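Local coordinates for protein possible adhesin (Caldicellulosiruptor kronotskyensis, PDB 4WA0) that probably mediates attachment of the bacterium to cellulose, as tapirins do, the present chain being its C-terminal beta-helix domain, which carries a magnesium ion, at residues A[85-90]-A[128-133]; A[247-252]-A[345-350]. All coordinates share one frame; numbering follows the deposited sequence.

From the N terminus the chain first winds through the stacked coils of the beta-helix, and contact 1 falls here: the loop 85-90, after strand 83-85, meets the turn 128-133 that leads into strand 132-136, closing a stretch of 37 residues rich in strand. Contact 2 opens later, where strand 247-251 meets helix 342-352 near the C terminus across 92 intervening residues. The two run in series, neither enclosing nor crossing the other, and lie on opposite sides of the chain's centre, with their centres about 44 Å apart. Contact 1 ties loops of the coil stack together; contact 2 joins an edge strand to the C-terminal helix.

Contact 1. Residues A[85-90]-A[128-133]; sequences ANRISP and AGPGVN
Loops that leave the coils of the beta-helix meet here: R87, between strands 83-85 and 93-97, reaches to the type II turn G129 to V132, which links strand 125-128 to strand 132-136. Its extended chain, with CG anti to the backbone N (chi1 -177°), carries the guanidinium to the turn, where NH1 and NH2 approach P130 O end-on as a fork. NH1 donates to P130 O at 2.9 Å and NH2 to P130 O at 3.2 Å, with the oxygen close to the guanidinium plane. Arginine suits the place because one flat cation can grip a carbonyl with two N-H groups; NH1 also bonds to Y109 O, so the group spans the intervening coil. The proline ring fits the second position of the turn, where its restricted phi, -59° here, matches what a type II turn uses, and glycine follows at G131, whose phi is positive. G129 too takes a backbone conformation (phi 131°) that favours glycine. V132 CG2 sits at the guanidinium edge, 3.8 Å from R87 NH1, while over one face P130 CD lies 3.5 Å from R87 NH2.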
ATOM      1  N   ALA A  85      -6.826  -2.730  10.006  1.00 10.98           N
ATOM      2  CA  ALA A  85      -7.703  -3.392   8.990  1.00 10.78           C
ATOM      3  C   ALA A  85      -9.098  -3.485   9.559  1.00 10.87           C
ATOM      4  O   ALA A  85      -9.395  -4.274  10.433  1.00 12.05           O
ATOM      5  CB  ALA A  85      -7.146  -4.701   8.567  1.00 11.67           C
ATOM      6  N   ASN A  86      -9.957  -2.574   9.124  1.00 10.59           N
ATOM      7  CA  ASN A  86     -11.285  -2.473   9.645  1.00 11.48           C
ATOM      8  C   ASN A  86     -12.227  -3.620   9.168  1.00 11.32           C
ATOM      9  O   ASN A  86     -11.949  -4.319   8.177  1.00 11.60           O
ATOM     10  CB  ASN A  86     -11.892  -1.080   9.357  1.00 13.13           C
ATOM     11  CG  ASN A  86     -11.239   0.012  10.179  1.00 15.59           C
ATOM     12  OD1 ASN A  86     -10.943  -0.187  11.375  1.00 22.99           O
ATOM     13  ND2 ASN A  86     -11.056   1.156   9.592  1.00 20.90           N
ATOM     14  N   ARG A  87     -13.347  -3.762   9.876  1.00 11.12           N
ATOM     15  CA  ARG A  87     -14.237  -4.873   9.711  1.00 12.02           C
ATOM     16  C   ARG A  87     -15.640  -4.421   9.324  1.00 12.90           C
ATOM     17  O   ARG A  87     -16.323  -3.692  10.092  1.00 14.69           O
ATOM     18  CB  ARG A  87     -14.320  -5.676  11.012  1.00 12.97           C
ATOM     19  CG  ARG A  87     -15.178  -6.927  10.968  1.00 14.51           C
ATOM     20  CD  ARG A  87     -15.079  -7.717  12.246  1.00 15.39           C
ATOM     21  NE  ARG A  87     -15.808  -8.936  12.083  1.00 17.31           N
ATOM     22  CZ  ARG A  87     -15.282 -10.108  11.771  1.00 16.32           C
ATOM     23  NH1 ARG A  87     -13.976 -10.277  11.695  1.00 16.36           N
ATOM     24  NH2 ARG A  87     -16.073 -11.129  11.637  1.00 19.16           N
ATOM     25  N   ILE A  88     -16.082  -4.776   8.144  1.00 12.61           N
ATOM     26  CA  ILE A  88     -17.531  -4.676   7.782  1.00 14.40           C
ATOM     27  C   ILE A  88     -17.916  -6.043   7.208  1.00 15.02           C
ATOM     28  O   ILE A  88     -17.507  -6.408   6.094  1.00 15.22           O
ATOM     29  CB  ILE A  88     -17.843  -3.588   6.725  1.00 15.66           C
ATOM     30  CG1 ILE A  88     -17.353  -2.209   7.182  1.00 18.88           C
ATOM     31  CG2 ILE A  88     -19.327  -3.647   6.298  1.00 15.22           C
ATOM     32  CD1 ILE A  88     -18.109  -1.513   8.268  1.00 22.98           C
ATOM     33  N   SER A  89     -18.722  -6.785   7.946  1.00 16.67           N
ATOM     34  CA  SER A  89     -19.242  -8.093   7.426  1.00 18.78           C
ATOM     35  C   SER A  89     -19.985  -7.923   6.093  1.00 16.89           C
ATOM     36  O   SER A  89     -20.743  -6.998   5.947  1.00 17.43           O
ATOM     37  CB  SER A  89     -20.208  -8.753   8.421  1.00 22.99           C
ATOM     38  OG  SER A  89     -21.064  -9.725   7.792  1.00 28.62           O
ATOM     39  N   PRO A  90     -19.821  -8.832   5.123  1.00 14.52           N
ATOM     40  CA  PRO A  90     -19.124 -10.109   5.199  1.00 14.13           C
ATOM     41  C   PRO A  90     -17.803 -10.032   4.378  1.00 12.05           C
ATOM     42  O   PRO A  90     -17.290 -11.043   3.858  1.00 13.28           O
ATOM     43  CB  PRO A  90     -20.067 -11.010   4.416  1.00 15.72           C
ATOM     44  CG  PRO A  90     -20.519 -10.148   3.290  1.00 15.02           C
ATOM     45  CD  PRO A  90     -20.715  -8.807   3.947  1.00 15.73           C
ATOM     46  N   ALA A 128      -8.500  -9.594  16.079  1.00 10.56           N
ATOM     47  CA  ALA A 128      -9.805  -9.715  16.813  1.00 10.71           C
ATOM     48  C   ALA A 128     -10.939  -9.946  15.855  1.00 12.43           C
ATOM     49  O   ALA A 128     -11.257  -9.075  15.040  1.00 14.40           O
ATOM     50  CB  ALA A 128     -10.037  -8.488  17.640  1.00 11.88           C
ATOM     51  N   GLY A 129     -11.531 -11.115  15.953  1.00 12.83           N
ATOM     52  CA  GLY A 129     -12.791 -11.386  15.249  1.00 13.33           C
ATOM     53  C   GLY A 129     -12.792 -12.683  14.466  1.00 13.32           C
ATOM     54  O   GLY A 129     -11.741 -13.204  14.070  1.00 13.29           O
ATOM     55  N   PRO A 130     -13.989 -13.232  14.205  1.00 13.21           N
ATOM     56  CA  PRO A 130     -14.057 -14.409  13.409  1.00 13.25           C
ATOM     57  C   PRO A 130     -13.452 -14.201  12.031  1.00 12.92           C
ATOM     58  O   PRO A 130     -13.578 -13.164  11.416  1.00 13.39           O
ATOM     59  CB  PRO A 130     -15.575 -14.691  13.294  1.00 14.96           C
ATOM     60  CG  PRO A 130     -16.123 -14.091  14.517  1.00 15.70           C
ATOM     61  CD  PRO A 130     -15.340 -12.805  14.667  1.00 14.58           C
ATOM     62  N   GLY A 131     -12.784 -15.234  11.562  1.00 13.32           N
ATOM     63  CA  GLY A 131     -12.201 -15.189  10.234  1.00 11.87           C
ATOM     64  C   GLY A 131     -10.929 -14.377  10.008  1.00 11.00           C
ATOM     65  O   GLY A 131     -10.497 -14.287   8.840  1.00 11.17           O
ATOM     66  N   VAL A 132     -10.382 -13.793  11.062  1.00  9.96           N
ATOM     67  CA  VAL A 132      -9.140 -13.048  11.005  1.00  9.88           C
ATOM     68  C   VAL A 132      -7.990 -14.077  11.188  1.00 10.70           C
ATOM     69  O   VAL A 132      -7.743 -14.552  12.346  1.00 11.96           O
ATOM     70  CB  VAL A 132      -9.053 -12.013  12.093  1.00 11.21           C
ATOM     71  CG1 VAL A 132      -7.746 -11.196  11.912  1.00 11.82           C
ATOM     72  CG2 VAL A 132     -10.246 -11.081  12.058  1.00 13.20           C
ATOM     73  N   ASN A 133      -7.323 -14.444  10.113  1.00 10.79           N
ATOM     74  CA  ASN A 133      -6.351 -15.562  10.137  1.00 11.07           C
ATOM     75  C   ASN A 133      -5.017 -15.083   9.605  1.00 10.69           C
ATOM     76  O   ASN A 133      -4.931 -14.644   8.437  1.00 12.17           O
ATOM     77  CB  ASN A 133      -6.858 -16.680   9.275  1.00 13.20           C
ATOM     78  CG  ASN A 133      -8.100 -17.326   9.840  1.00 13.01           C
ATOM     79  OD1 ASN A 133      -8.185 -17.534  11.029  1.00 14.39           O
ATOM     80  ND2 ASN A 133      -9.118 -17.505   9.008  1.00 15.33           N
TER

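Contact 2. Residues A[247-252]-A[345-350]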
ATOM      1  N   GLY A 247      -1.121  21.347 -18.248  1.00 16.41           N
ATOM      2  CA  GLY A 247       0.066  21.278 -19.112  1.00 15.17           C
ATOM      3  C   GLY A 247       0.311  19.853 -19.556  1.00 15.84           C
ATOM      4  O   GLY A 247      -0.182  18.924 -18.941  1.00 13.33           O
ATOM      5  N   SER A 248       1.121  19.695 -20.614  1.00 14.25           N
ATOM      6  CA  SER A 248       1.457  18.370 -21.097  1.00 14.21           C
ATOM      7  C   SER A 248       2.757  18.345 -21.857  1.00 15.18           C
ATOM      8  O   SER A 248       3.116  19.332 -22.505  1.00 17.18           O
ATOM      9  CB  SER A 248       0.355  17.856 -22.023  1.00 14.85           C
ATOM     10  OG  SER A 248       0.083  18.682 -23.133  1.00 17.40           O
ATOM     11  N   THR A 249       3.421  17.186 -21.834  1.00 15.45           N
ATOM     12  CA  THR A 249       4.510  16.910 -22.720  1.00 16.15           C
ATOM     13  C   THR A 249       4.290  15.513 -23.238  1.00 16.24           C
ATOM     14  O   THR A 249       4.034  14.583 -22.435  1.00 15.24           O
ATOM     15  CB  THR A 249       5.820  16.987 -21.936  1.00 17.61           C
ATOM     16  OG1 THR A 249       5.923  18.261 -21.285  1.00 19.26           O
ATOM     17  CG2 THR A 249       7.092  16.697 -22.772  1.00 19.16           C
ATOM     18  N   ALA A 250       4.486  15.343 -24.556  1.00 16.18           N
ATOM     19  CA  ALA A 250       4.321  14.023 -25.172  1.00 14.50           C
ATOM     20  C   ALA A 250       5.632  13.482 -25.738  1.00 16.76           C
ATOM     21  O   ALA A 250       6.556  14.251 -26.055  1.00 17.24           O
ATOM     22  CB  ALA A 250       3.284  14.063 -26.202  1.00 16.17           C
ATOM     23  N   ASP A 251       5.708  12.174 -25.693  1.00 15.60           N
ATOM     24  CA  ASP A 251       6.735  11.407 -26.401  1.00 15.86           C
ATOM     25  C   ASP A 251       6.092  10.515 -27.442  1.00 16.26           C
ATOM     26  O   ASP A 251       5.525   9.451 -27.103  1.00 16.98           O
ATOM     27  CB  ASP A 251       7.589  10.649 -25.403  1.00 15.34           C
ATOM     28  CG  ASP A 251       8.732   9.830 -26.062  1.00 16.71           C
ATOM     29  OD1 ASP A 251       8.958   9.878 -27.316  1.00 16.38           O
ATOM     30  OD2 ASP A 251       9.387   9.080 -25.260  1.00 18.22           O
ATOM     31  N   THR A 252       6.204  10.934 -28.708  1.00 16.54           N
ATOM     32  CA  THR A 252       5.582  10.218 -29.798  1.00 16.34           C
ATOM     33  C   THR A 252       6.616   9.352 -30.541  1.00 17.16           C
ATOM     34  O   THR A 252       6.306   8.777 -31.566  1.00 19.64           O
ATOM     35  CB  THR A 252       4.871  11.195 -30.792  1.00 19.31           C
ATOM     36  OG1 THR A 252       5.811  12.171 -31.230  1.00 19.83           O
ATOM     37  CG2 THR A 252       3.732  11.863 -30.073  1.00 20.74           C
ATOM     38  N   GLN A 345      10.646  11.095 -18.329  1.00 15.00           N
ATOM     39  CA  GLN A 345      11.380  11.153 -17.049  1.00 16.18           C
ATOM     40  C   GLN A 345      12.135  12.446 -16.888  1.00 17.53           C
ATOM     41  O   GLN A 345      12.074  13.145 -15.856  1.00 17.70           O
ATOM     42  CB  GLN A 345      12.416  10.023 -16.941  1.00 16.42           C
ATOM     43  CG  GLN A 345      11.954   8.563 -16.861  1.00 18.82           C
ATOM     44  CD  GLN A 345      13.093   7.508 -16.985  1.00 22.49           C
ATOM     45  OE1 GLN A 345      14.126   7.608 -16.341  1.00 22.18           O
ATOM     46  NE2 GLN A 345      12.889   6.481 -17.830  1.00 24.43           N
ATOM     47  N   GLN A 346      12.855  12.845 -17.929  1.00 18.47           N
ATOM     48  CA  GLN A 346      13.646  14.047 -17.843  1.00 18.78           C
ATOM     49  C   GLN A 346      12.725  15.292 -17.664  1.00 19.20           C
ATOM     50  O   GLN A 346      13.013  16.221 -16.897  1.00 19.98           O
ATOM     51  CB  GLN A 346      14.485  14.193 -19.098  1.00 19.54           C
ATOM     52  CG  GLN A 346      15.368  15.410 -19.119  1.00 20.30           C
ATOM     53  CD  GLN A 346      16.341  15.359 -17.941  1.00 23.07           C
ATOM     54  OE1 GLN A 346      17.208  14.477 -17.876  1.00 22.65           O
ATOM     55  NE2 GLN A 346      16.135  16.254 -16.941  1.00 25.00           N
ATOM     56  N   ASP A 347      11.611  15.311 -18.376  1.00 17.91           N
ATOM     57  CA  ASP A 347      10.667  16.460 -18.344  1.00 19.35           C
ATOM     58  C   ASP A 347      10.111  16.621 -16.940  1.00 21.39           C
ATOM     59  O   ASP A 347       9.981  17.738 -16.423  1.00 22.53           O
ATOM     60  CB  ASP A 347       9.499  16.225 -19.289  1.00 19.91           C
ATOM     61  CG  ASP A 347       8.601  17.456 -19.431  1.00 20.91           C
ATOM     62  OD1 ASP A 347       9.063  18.423 -20.043  1.00 20.80           O
ATOM     63  OD2 ASP A 347       7.440  17.411 -19.045  1.00 19.54           O
ATOM     64  N   ILE A 348       9.758  15.510 -16.352  1.00 21.85           N
ATOM     65  CA  ILE A 348       9.170  15.494 -15.004  1.00 22.47           C
ATOM     66  C   ILE A 348      10.230  15.911 -14.014  1.00 27.47           C
ATOM     67  O   ILE A 348       9.984  16.803 -13.198  1.00 22.63           O
ATOM     68  CB  ILE A 348       8.670  14.095 -14.634  1.00 19.84           C
ATOM     69  CG1 ILE A 348       7.449  13.674 -15.483  1.00 20.29           C
ATOM     70  CG2 ILE A 348       8.322  14.041 -13.139  1.00 23.07           C
ATOM     71  CD1 ILE A 348       7.119  12.207 -15.435  1.00 17.97           C
ATOM     72  N   GLU A 349      11.428  15.290 -14.098  1.00 23.76           N
ATOM     73  CA  GLU A 349      12.577  15.718 -13.260  1.00 26.91           C
ATOM     74  C   GLU A 349      12.838  17.183 -13.322  1.00 26.71           C
ATOM     75  O   GLU A 349      13.096  17.811 -12.291  1.00 31.03           O
ATOM     76  CB  GLU A 349      13.862  14.894 -13.598  1.00 24.61           C
ATOM     77  CG  GLU A 349      13.742  13.473 -13.035  1.00 24.83           C
ATOM     78  CD  GLU A 349      14.537  12.367 -13.736  1.00 30.10           C
ATOM     79  OE1 GLU A 349      15.308  12.613 -14.678  1.00 30.84           O
ATOM     80  OE2 GLU A 349      14.348  11.178 -13.329  1.00 30.38           O
ATOM     81  N   SER A 350      12.743  17.774 -14.507  1.00 27.78           N
ATOM     82  CA  SER A 350      13.069  19.171 -14.688  1.00 28.97           C
ATOM     83  C   SER A 350      12.024  20.056 -14.049  1.00 33.00           C
ATOM     84  O   SER A 350      12.348  21.064 -13.409  1.00 33.95           O
ATOM     85  CB  SER A 350      13.197  19.535 -16.159  1.00 31.35           C
ATOM     86  OG  SER A 350      14.321  18.846 -16.707  1.00 33.33           O
TER
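T249, on an edge strand, and D347, on the C-terminal helix 342-352, join by a single polar pair that carries the whole contact. The hydrogen bond runs from T249 OG1 to D347 OD2 at 2.8 Å, and the hydroxyl meets the carboxylate oxygen from above its plane, 45° out of it. The two side chains come from opposite directions, T249 off the strand and D347 off the helix. With CG anti to the backbone N (chi1 -172°), D347 extends its carboxylate toward the strand. The same OD2 is also bonded by Y262 OH, so two hydroxyl groups hold one oxygen, which would be expected to steady the carboxylate and favour its charged form.

Van der Waals contact is slight and comes from the threonine's other branch: T249 CG2 sits over the same face, 3.7 Å from D347 CG. Threonine therefore suits the place twice over, offering a hydroxyl to the acid and a methyl to its face, and its beta-branched chain is at home in a strand. Aspartate suits its own place because its OD2, brought to the strand, can accept from both T249 OG1 and Y262 OH.

Backbone bonds hold the helix. E349 N donates to Q345 O at 2.8 Å, and S350 N to Q346 O at 2.9 Å.

The magnesium ion lies about 10 Å from the T249 side chain, and the neighbouring S248 is bonded to D239 and E275, two residues of that site. Strand 247-251 pairs antiparallel with strand 258-263, whose V260 touches both T249 and D347, while A250 packs on helix 269-280 and I348 of helix 342-352 rests on Y262.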